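Long-range contacts in GCN5-related N-acetyltransferase (Arthrobacter sp., PDB 2R1I), which probably transfers an acetyl group from acetyl-coenzyme A to an amine, as a member of the GNAT acetyltransferase family, its own substrate being unknown: residues R26-A31 against H63-E68; M39-N44 against P52-L57; A83-R88 against A98-L103. One frame throughout, in Å; residues are numbered along the deposited sequence. Where two conformers were deposited one is given.

Contact 1: residues R26-A31 against H63-E68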
loop_
_atom_site.group_PDB
_atom_site.type_symbol
_atom_site.label_atom_id
_atom_site.label_comp_id
_atom_site.label_asym_id
_atom_site.label_seq_id
_atom_site.Cartn_x
_atom_site.Cartn_y
_atom_site.Cartn_z
ATOM N N ARG A 26 -13.033 -17.743 -7.423
ATOM C CA ARG A 26 -13.877 -17.727 -6.243
ATOM C C ARG A 26 -13.073 -17.156 -5.072
ATOM O O ARG A 26 -11.863 -17.282 -5.012
ATOM C CB ARG A 26 -14.400 -19.128 -5.908
ATOM C CG ARG A 26 -13.369 -20.062 -5.423
ATOM C CD ARG A 26 -14.021 -21.401 -5.096
ATOM N NE ARG A 26 -13.054 -22.327 -4.530
ATOM C CZ ARG A 26 -12.719 -22.392 -3.234
ATOM N NH1 ARG A 26 -13.251 -21.559 -2.325
ATOM N NH2 ARG A 26 -11.829 -23.291 -2.843
ATOM N N ARG A 27 -13.775 -16.544 -4.154
ATOM C CA ARG A 27 -13.153 -16.036 -2.939
ATOM C C ARG A 27 -12.868 -17.183 -1.992
ATOM O O ARG A 27 -13.776 -17.979 -1.672
ATOM C CB ARG A 27 -14.067 -15.010 -2.282
ATOM C CG ARG A 27 -13.439 -14.410 -1.034
ATOM C CD ARG A 27 -14.121 -13.208 -0.583
ATOM N NE ARG A 27 -13.565 -12.787 0.681
ATOM C CZ ARG A 27 -14.077 -11.842 1.450
ATOM N NH1 ARG A 27 -15.159 -11.197 1.079
ATOM N NH2 ARG A 27 -13.485 -11.537 2.574
ATOM N N ALA A 28 -11.616 -17.249 -1.519
ATOM C CA ALA A 28 -11.187 -18.171 -0.467
ATOM C C ALA A 28 -11.895 -17.843 0.862
ATOM O O ALA A 28 -11.951 -16.682 1.269
ATOM C CB ALA A 28 -9.671 -18.067 -0.244
ATOM N N THR A 29 -12.426 -18.872 1.493
ATOM C CA THR A 29 -13.096 -18.796 2.807
ATOM C C THR A 29 -12.112 -19.283 3.876
ATOM O O THR A 29 -11.053 -19.851 3.555
ATOM C CB THR A 29 -14.312 -19.729 2.845
ATOM O OG1 THR A 29 -13.865 -21.094 2.859
ATOM C CG2 THR A 29 -15.225 -19.475 1.688
ATOM N N PRO A 30 -12.472 -19.098 5.170
ATOM C CA PRO A 30 -11.604 -19.650 6.189
ATOM C C PRO A 30 -11.295 -21.149 6.021
ATOM O O PRO A 30 -10.211 -21.603 6.391
ATOM C CB PRO A 30 -12.378 -19.344 7.483
ATOM C CG PRO A 30 -13.076 -18.060 7.190
ATOM C CD PRO A 30 -13.580 -18.313 5.759
ATOM N N ALA A 31 -12.211 -21.914 5.433
ATOM C CA ALA A 31 -11.986 -23.366 5.246
ATOM C C ALA A 31 -10.867 -23.644 4.247
ATOM O O ALA A 31 -10.332 -24.750 4.161
ATOM C CB ALA A 31 -13.288 -24.058 4.791
ATOM N N HIS A 63 -7.018 -16.373 10.267
ATOM C CA HIS A 63 -7.398 -15.040 10.701
ATOM C C HIS A 63 -7.844 -14.157 9.541
ATOM O O HIS A 63 -8.971 -13.702 9.495
ATOM C CB HIS A 63 -6.266 -14.349 11.464
ATOM C CG HIS A 63 -6.745 -13.176 12.243
ATOM N ND1 HIS A 63 -6.395 -11.869 11.960
ATOM C CD2 HIS A 63 -7.621 -13.123 13.270
ATOM C CE1 HIS A 63 -7.010 -11.068 12.815
ATOM N NE2 HIS A 63 -7.788 -11.799 13.593
ATOM N N LEU A 64 -6.946 -13.929 8.592
ATOM C CA LEU A 64 -7.191 -13.003 7.496
ATOM C C LEU A 64 -8.423 -13.351 6.665
ATOM O O LEU A 64 -9.193 -12.443 6.284
ATOM C CB LEU A 64 -5.929 -12.913 6.630
ATOM C CG LEU A 64 -4.722 -12.332 7.302
ATOM C CD1 LEU A 64 -3.498 -12.379 6.372
ATOM C CD2 LEU A 64 -4.998 -10.927 7.806
ATOM N N LEU A 65 -8.580 -14.633 6.338
ATOM C CA LEU A 65 -9.681 -15.074 5.489
ATOM C C LEU A 65 -11.070 -14.920 6.187
ATOM O O LEU A 65 -12.097 -14.930 5.519
ATOM C CB LEU A 65 -9.445 -16.524 5.049
ATOM C CG LEU A 65 -8.237 -16.785 4.159
ATOM C CD1 LEU A 65 -8.089 -18.251 3.771
ATOM C CD2 LEU A 65 -8.324 -15.889 2.898
ATOM N N ALA A 66 -11.065 -14.797 7.522
ATOM C CA ALA A 66 -12.245 -14.516 8.319
ATOM C C ALA A 66 -12.672 -13.053 8.257
ATOM O O ALA A 66 -13.807 -12.726 8.603
ATOM C CB ALA A 66 -11.996 -14.871 9.792
ATOM N N GLY A 67 -11.769 -12.173 7.835
ATOM C CA GLY A 67 -12.048 -10.739 7.675
ATOM C C GLY A 67 -12.119 -10.276 6.229
ATOM O O GLY A 67 -12.213 -11.083 5.288
ATOM N N GLU A 68 -12.059 -8.952 6.080
ATOM C CA GLU A 68 -12.280 -8.236 4.816
ATOM C C GLU A 68 -11.063 -7.374 4.458
ATOM O O GLU A 68 -11.056 -6.744 3.410
ATOM C CB GLU A 68 -13.524 -7.312 4.911
ATOM C CG GLU A 68 -14.790 -8.024 5.328
ATOM C CD GLU A 68 -15.162 -9.127 4.334
ATOM O OE1 GLU A 68 -15.045 -8.852 3.128
ATOM O OE2 GLU A 68 -15.538 -10.261 4.756
HETATM O O HOH W 1 -13.193 -15.124 3.138
#
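Arg27 and Glu68 meet through their end groups: NH1 of Arg27 donates to OE1 of Glu68 over 3.1 Å, the carboxylate oxygen lying near the guanidinium plane and using its syn lone pair. Two weak bonds from Arg27 NH2, to OE1 and to OE2 of Glu68, complete the salt bridge. Since the two planes stand 72° apart, this is not a coplanar bidentate pair. The Arg27 chain is extended from CG to NE and its CG lies trans to the backbone N (chi1 -178°), which carries the guanidinium across to a Glu68 bent at chi2. Leu65 supplies an apolar contact, its CD2 lying 4.1 Å from Ala28 CB; its CD1 rests against the carbonyl oxygen of Thr29 at 3.4 Å. Pro30 sets CG against the backbone of Ala66, 3.8 Å from its CA. These contacts join the edge strand 26-27 of the GNAT sheet to the type I turn Leu64-Gly67 at the C-terminal side of helix 54-64. A water within hydrogen-bonding distance of Ala28 O (2.7 Å) and Leu65 O (2.6 Å) can link the two backbones. Farther out, Asp32 OD2 accepts from Thr29 N and pairs with Arg26, while Arg129 NH1 binds Glu68 O.

Contact 2: residues M39-N44 against P52-L57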
loop_
_atom_site.group_PDB
_atom_site.type_symbol
_atom_site.label_atom_id
_atom_site.label_comp_id
_atom_site.label_asym_id
_atom_site.label_seq_id
_atom_site.Cartn_x
_atom_site.Cartn_y
_atom_site.Cartn_z
HETATM N N MSE A 39 -0.355 -23.350 -1.297
HETATM C CA MSE A 39 -0.100 -22.647 -2.544
HETATM C C MSE A 39 0.910 -21.507 -2.415
HETATM O O MSE A 39 1.813 -21.382 -3.275
HETATM C CB MSE A 39 -1.391 -22.132 -3.152
HETATM C CG MSE A 39 -2.358 -23.229 -3.486
HETATM SE SE MSE A 39 -4.006 -22.448 -4.111
HETATM C CE MSE A 39 -3.083 -21.597 -5.733
ATOM N N LEU A 40 0.792 -20.705 -1.362
ATOM C CA LEU A 40 1.725 -19.590 -1.141
ATOM C C LEU A 40 3.135 -20.105 -0.897
ATOM O O LEU A 40 4.124 -19.553 -1.406
ATOM C CB LEU A 40 1.305 -18.760 0.050
ATOM C CG LEU A 40 0.074 -17.859 -0.100
ATOM C CD1 LEU A 40 -0.296 -17.206 1.195
ATOM C CD2 LEU A 40 0.303 -16.796 -1.230
ATOM N N HIS A 41 3.202 -21.179 -0.139
ATOM C CA HIS A 41 4.473 -21.845 0.141
ATOM C C HIS A 41 5.122 -22.364 -1.137
ATOM O O HIS A 41 6.318 -22.095 -1.413
ATOM C CB HIS A 41 4.279 -22.991 1.150
ATOM C CG HIS A 41 5.573 -23.593 1.608
ATOM N ND1 HIS A 41 6.231 -23.153 2.736
ATOM C CD2 HIS A 41 6.355 -24.556 1.063
ATOM C CE1 HIS A 41 7.353 -23.836 2.879
ATOM N NE2 HIS A 41 7.454 -24.689 1.877
ATOM N N ASP A 42 4.351 -23.110 -1.914
ATOM C CA ASP A 42 4.855 -23.791 -3.106
ATOM C C ASP A 42 5.278 -22.811 -4.184
ATOM O O ASP A 42 6.327 -23.008 -4.827
ATOM C CB ASP A 42 3.827 -24.799 -3.635
ATOM C CG ASP A 42 3.673 -26.016 -2.713
ATOM O OD1 ASP A 42 4.509 -26.202 -1.774
ATOM O OD2 ASP A 42 2.709 -26.790 -2.933
ATOM N N PHE A 43 4.486 -21.766 -4.389
ATOM C CA PHE A 43 4.869 -20.736 -5.348
ATOM C C PHE A 43 6.207 -20.108 -5.003
ATOM O O PHE A 43 7.075 -19.960 -5.888
ATOM C CB PHE A 43 3.794 -19.667 -5.539
ATOM C CG PHE A 43 2.841 -19.994 -6.646
ATOM C CD1 PHE A 43 3.230 -19.879 -7.969
ATOM C CD2 PHE A 43 1.563 -20.422 -6.369
ATOM C CE1 PHE A 43 2.365 -20.216 -8.983
ATOM C CE2 PHE A 43 0.693 -20.750 -7.384
ATOM C CZ PHE A 43 1.080 -20.640 -8.684
ATOM N N ASN A 44 6.414 -19.784 -3.733
ATOM C CA ASN A 44 7.717 -19.234 -3.321
ATOM C C ASN A 44 8.881 -20.195 -3.436
ATOM O O ASN A 44 9.908 -19.879 -4.053
ATOM C CB ASN A 44 7.639 -18.684 -1.894
ATOM C CG ASN A 44 6.995 -17.322 -1.853
ATOM O OD1 ASN A 44 6.212 -16.995 -2.742
ATOM N ND2 ASN A 44 7.370 -16.493 -0.889
ATOM N N PRO A 52 7.566 -18.506 5.132
ATOM C CA PRO A 52 7.271 -19.162 6.366
ATOM C C PRO A 52 6.746 -20.553 6.071
ATOM O O PRO A 52 6.419 -20.853 4.920
ATOM C CB PRO A 52 6.161 -18.300 7.000
ATOM C CG PRO A 52 6.084 -17.161 6.249
ATOM C CD PRO A 52 6.710 -17.350 4.907
ATOM N N GLY A 53 6.720 -21.411 7.077
ATOM C CA GLY A 53 6.127 -22.704 6.943
ATOM C C GLY A 53 4.618 -22.654 6.814
ATOM O O GLY A 53 3.985 -21.627 7.109
ATOM N N THR A 54 4.039 -23.754 6.351
ATOM C CA THR A 54 2.602 -23.800 6.129
ATOM C C THR A 54 1.819 -23.755 7.462
ATOM O O THR A 54 0.704 -23.280 7.459
ATOM C CB THR A 54 2.148 -24.984 5.182
ATOM O OG1 THR A 54 2.452 -26.249 5.786
ATOM C CG2 THR A 54 2.816 -24.938 3.832
ATOM N N ASP A 55 2.374 -24.199 8.595
ATOM C CA ASP A 55 1.655 -24.053 9.884
ATOM C C ASP A 55 1.434 -22.559 10.196
ATOM O O ASP A 55 0.312 -22.170 10.543
ATOM C CB ASP A 55 2.398 -24.712 11.057
ATOM C CG ASP A 55 2.234 -26.214 11.088
ATOM O OD1 ASP A 55 1.476 -26.759 10.258
ATOM O OD2 ASP A 55 2.856 -26.879 11.963
ATOM N N GLU A 56 2.495 -21.757 10.075
ATOM C CA GLU A 56 2.434 -20.307 10.311
ATOM C C GLU A 56 1.476 -19.602 9.341
ATOM O O GLU A 56 0.615 -18.768 9.763
ATOM C CB GLU A 56 3.813 -19.647 10.244
ATOM C CG GLU A 56 3.775 -18.155 10.466
ATOM C CD GLU A 56 5.134 -17.472 10.294
ATOM O OE1 GLU A 56 6.146 -18.162 10.512
ATOM O OE2 GLU A 56 5.159 -16.251 9.888
ATOM N N LEU A 57 1.615 -19.927 8.059
ATOM C CA LEU A 57 0.780 -19.296 7.018
ATOM C C LEU A 57 -0.680 -19.662 7.229
ATOM O O LEU A 57 -1.554 -18.791 7.141
ATOM C CB LEU A 57 1.240 -19.708 5.589
ATOM C CG LEU A 57 2.551 -19.115 5.094
ATOM C CD1 LEU A 57 2.944 -19.796 3.824
ATOM C CD2 LEU A 57 2.451 -17.606 4.877
#
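His41 ND1 donates to the backbone oxygen of Pro52, the single hydrogen bond between residues 39-44 and 52-57, with an ND1-to-O distance of 3.2 Å and an angle of 148° at the hydrogen. The oxygen sits at the ring edge, only 9° from the imidazole plane, whereas the donor is somewhat tilted from the carbonyl plane. This bond implies a proton on ND1 and limits rotation of the ring. With CG trans to the backbone N (chi1 -173°), the imidazole extends from helix 33-47 toward the start of the next helix. There Thr54 brings its methyl across the base of the histidine: CG2 is 3.6 Å from His41 CB and 3.8 Å from His41 CG, the two side chains crossing at about a right angle. The arrangement belongs to the helix-loop-helix that separates the first two strands of the GNAT fold, and Gly53, at the N-cap position of helix 54-64, follows directly on the carbonyl that His41 holds. Deeper in the interface, Leu57 directs CD1 at the base of Leu40, 4.2 Å from its CB, and the same methyl lies 4.2 Å from His41 N. On the sheet side, Leu40 packs on Leu82 of strand 81-88. Trp92 of the second subunit packs on Leu40, Asn44 and Pro52, and Val91 of that subunit packs on Leu57, so the dimer partner borders this pair of helices.

Contact 3: residues A83-R88 against A98-L103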
loop_
_atom_site.group_PDB
_atom_site.type_symbol
_atom_site.label_atom_id
_atom_site.label_comp_id
_atom_site.label_asym_id
_atom_site.label_seq_id
_atom_site.Cartn_x
_atom_site.Cartn_y
_atom_site.Cartn_z
ATOM N N ALA A 83 -4.897 -14.752 -6.331
ATOM C CA ALA A 83 -4.621 -13.337 -6.141
ATOM C C ALA A 83 -4.844 -12.973 -4.664
ATOM O O ALA A 83 -5.776 -13.507 -4.048
ATOM C CB ALA A 83 -5.523 -12.507 -7.011
ATOM N N VAL A 84 -3.974 -12.098 -4.140
ATOM C CA VAL A 84 -4.051 -11.559 -2.767
ATOM C C VAL A 84 -4.238 -10.057 -2.891
ATOM O O VAL A 84 -3.378 -9.377 -3.505
ATOM C CB VAL A 84 -2.804 -11.879 -1.909
ATOM C CG1 VAL A 84 -2.982 -11.361 -0.500
ATOM C CG2 VAL A 84 -2.590 -13.387 -1.871
ATOM N N LEU A 85 -5.347 -9.603 -2.324
ATOM C CA LEU A 85 -5.742 -8.171 -2.297
ATOM C C LEU A 85 -5.734 -7.662 -0.900
ATOM O O LEU A 85 -6.282 -8.306 -0.020
ATOM C CB LEU A 85 -7.133 -7.959 -2.837
ATOM C CG LEU A 85 -7.305 -8.216 -4.334
ATOM C CD1 LEU A 85 -8.776 -8.472 -4.709
ATOM C CD2 LEU A 85 -6.758 -7.016 -5.118
ATOM N N SER A 86 -5.184 -6.461 -0.661
ATOM C CA SER A 86 -5.326 -5.808 0.624
ATOM C C SER A 86 -6.067 -4.491 0.439
ATOM O O SER A 86 -5.940 -3.859 -0.593
ATOM C CB SER A 86 -3.966 -5.550 1.254
ATOM O OG SER A 86 -3.144 -4.690 0.510
ATOM N N PHE A 87 -6.815 -4.141 1.472
ATOM C CA PHE A 87 -7.647 -2.925 1.510
ATOM C C PHE A 87 -7.251 -2.060 2.669
ATOM O O PHE A 87 -6.931 -2.561 3.758
ATOM C CB PHE A 87 -9.095 -3.356 1.671
ATOM C CG PHE A 87 -9.652 -4.063 0.476
ATOM C CD1 PHE A 87 -9.454 -5.422 0.296
ATOM C CD2 PHE A 87 -10.311 -3.343 -0.495
ATOM C CE1 PHE A 87 -9.939 -6.039 -0.863
ATOM C CE2 PHE A 87 -10.793 -3.917 -1.625
ATOM C CZ PHE A 87 -10.618 -5.289 -1.815
ATOM N N ARG A 88 -7.336 -0.750 2.474
ATOM C CA ARG A 88 -7.021 0.197 3.539
ATOM C C ARG A 88 -7.787 1.499 3.275
ATOM O O ARG A 88 -8.121 1.818 2.122
ATOM C CB ARG A 88 -5.524 0.458 3.585
ATOM C CG ARG A 88 -4.989 1.308 2.451
ATOM C CD ARG A 88 -3.471 1.350 2.338
ATOM N NE ARG A 88 -3.045 2.352 1.375
ATOM C CZ ARG A 88 -2.822 2.163 0.067
ATOM N NH1 ARG A 88 -3.010 0.984 -0.518
ATOM N NH2 ARG A 88 -2.395 3.177 -0.665
ATOM N N ALA A 98 -7.034 -0.323 -2.743
ATOM C CA ALA A 98 -6.630 -1.714 -2.760
ATOM C C ALA A 98 -5.236 -1.865 -3.347
ATOM O O ALA A 98 -4.841 -1.105 -4.250
ATOM C CB ALA A 98 -7.620 -2.535 -3.550
ATOM N N ILE A 99 -4.498 -2.888 -2.878
ATOM C CA ILE A 99 -3.248 -3.329 -3.493
ATOM C C ILE A 99 -3.419 -4.768 -3.940
ATOM O O ILE A 99 -3.943 -5.617 -3.173
ATOM C CB ILE A 99 -2.006 -3.182 -2.557
ATOM C CG1 ILE A 99 -1.803 -1.726 -2.065
ATOM C CG2 ILE A 99 -0.704 -3.685 -3.191
ATOM C CD1 ILE A 99 -0.873 -1.646 -0.820
ATOM N N LEU A 100 -2.957 -5.032 -5.157
ATOM C CA LEU A 100 -2.707 -6.404 -5.608
ATOM C C LEU A 100 -1.380 -6.896 -5.011
ATOM O O LEU A 100 -0.311 -6.731 -5.596
ATOM C CB LEU A 100 -2.710 -6.466 -7.126
ATOM C CG LEU A 100 -2.633 -7.888 -7.724
ATOM C CD1 LEU A 100 -3.898 -8.692 -7.340
ATOM C CD2 LEU A 100 -2.485 -7.855 -9.267
ATOM N N ASP A 101 -1.458 -7.424 -3.780
ATOM C CA ASP A 101 -0.299 -7.867 -3.000
ATOM C C ASP A 101 0.452 -8.976 -3.746
ATOM O O ASP A 101 1.675 -9.031 -3.746
ATOM C CB ASP A 101 -0.753 -8.447 -1.635
ATOM C CG ASP A 101 -1.282 -7.429 -0.641
ATOM O OD1 ASP A 101 -1.376 -6.221 -0.933
ATOM O OD2 ASP A 101 -1.660 -7.879 0.473
ATOM N N GLU A 102 -0.294 -9.904 -4.326
ATOM C CA GLU A 102 0.285 -11.013 -5.055
ATOM C C GLU A 102 -0.650 -11.440 -6.162
ATOM O O GLU A 102 -1.873 -11.442 -6.026
ATOM C CB GLU A 102 0.595 -12.253 -4.168
ATOM C CG GLU A 102 1.374 -12.037 -2.875
ATOM C CD GLU A 102 2.819 -11.647 -3.040
ATOM O OE1 GLU A 102 3.387 -11.713 -4.158
ATOM O OE2 GLU A 102 3.407 -11.205 -2.026
ATOM N N LEU A 103 -0.055 -11.889 -7.271
ATOM C CA LEU A 103 -0.799 -12.569 -8.287
ATOM C C LEU A 103 0.107 -13.753 -8.701
ATOM O O LEU A 103 1.143 -13.573 -9.346
ATOM C CB LEU A 103 -1.095 -11.632 -9.462
ATOM C CG LEU A 103 -1.756 -12.262 -10.711
ATOM C CD1 LEU A 103 -3.101 -12.879 -10.414
ATOM C CD2 LEU A 103 -1.880 -11.214 -11.841
#
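Strands 83-88 and 98-103 run antiparallel, their axes 4.6 Å apart at 170°, and the register slips by one residue at a classic beta bulge where Asp101 and Glu102 both face Val84. There Val84 O accepts from Glu102 N at 3.2 Å and, weakly, from Asp101 N, while Val84 N donates to Glu102 O. Beyond the bulge Ser86 and Ile99 form a hydrogen-bonded pair. Leu100, at the centre of an inverse gamma turn, precedes the extra residue, and Asp101 turns its side chain across the neighbouring strand. Its carboxylate accepts from the hydroxyl of Ser86, OG to OD1 2.7 Å, on the syn side and 17° out of plane. Ser86 chi1 of 62° places OG between the backbone N and the carbonyl carbon, directed at that oxygen. Asp101 CB covers Val84 CG1 at 3.8 Å. On the opposite side of the sheet Ala98 CB sits over one face of the Phe87 ring, 4.0 Å from CE2, and Leu85 CD2 meets Leu100 CD1 at the same distance; helix 109-128 packs against Phe87 and Ala98. Arg88 lays NH1 3.3 Å from Ile99 CG1, its guanidinium being paired with Glu135. Glu102 OE2 bonds Trp92 NE1 of the second subunit. A bulge in the strand corresponding to 97-104 is a recognised GNAT feature, placed where relatives bind acetyl-CoA. The chemistry implies an apolar face closed by helices and a mixed face of Val84, Ser86, Ile99 and Glu102 meeting the second subunit; the Ser86 bond limits rotation of the Asp101 carboxylate.

In the fold
Contact 3 is the core of the three, a buried strand pair with its centre about 5 Å from the centre of the chain, held mainly by backbone bonds. Contacts 1 and 2 are partly buried, their centres about 14 and 16 Å from it, and each relies on few polar bonds. Both use helix 54-64, contact 1 at its C-terminal end and contact 2 at its start, and contact 2 is nested in the loop that contact 1 closes. A charged pair and a water serve contact 1, a histidine-to-carbonyl bond contact 2. Contacts 1 and 3 touch where Glu68 O meets Phe87 CD1 at 3.7 Å; contacts 2 and 3 stay about 5 Å apart (nearest atoms), and both meet the second subunit.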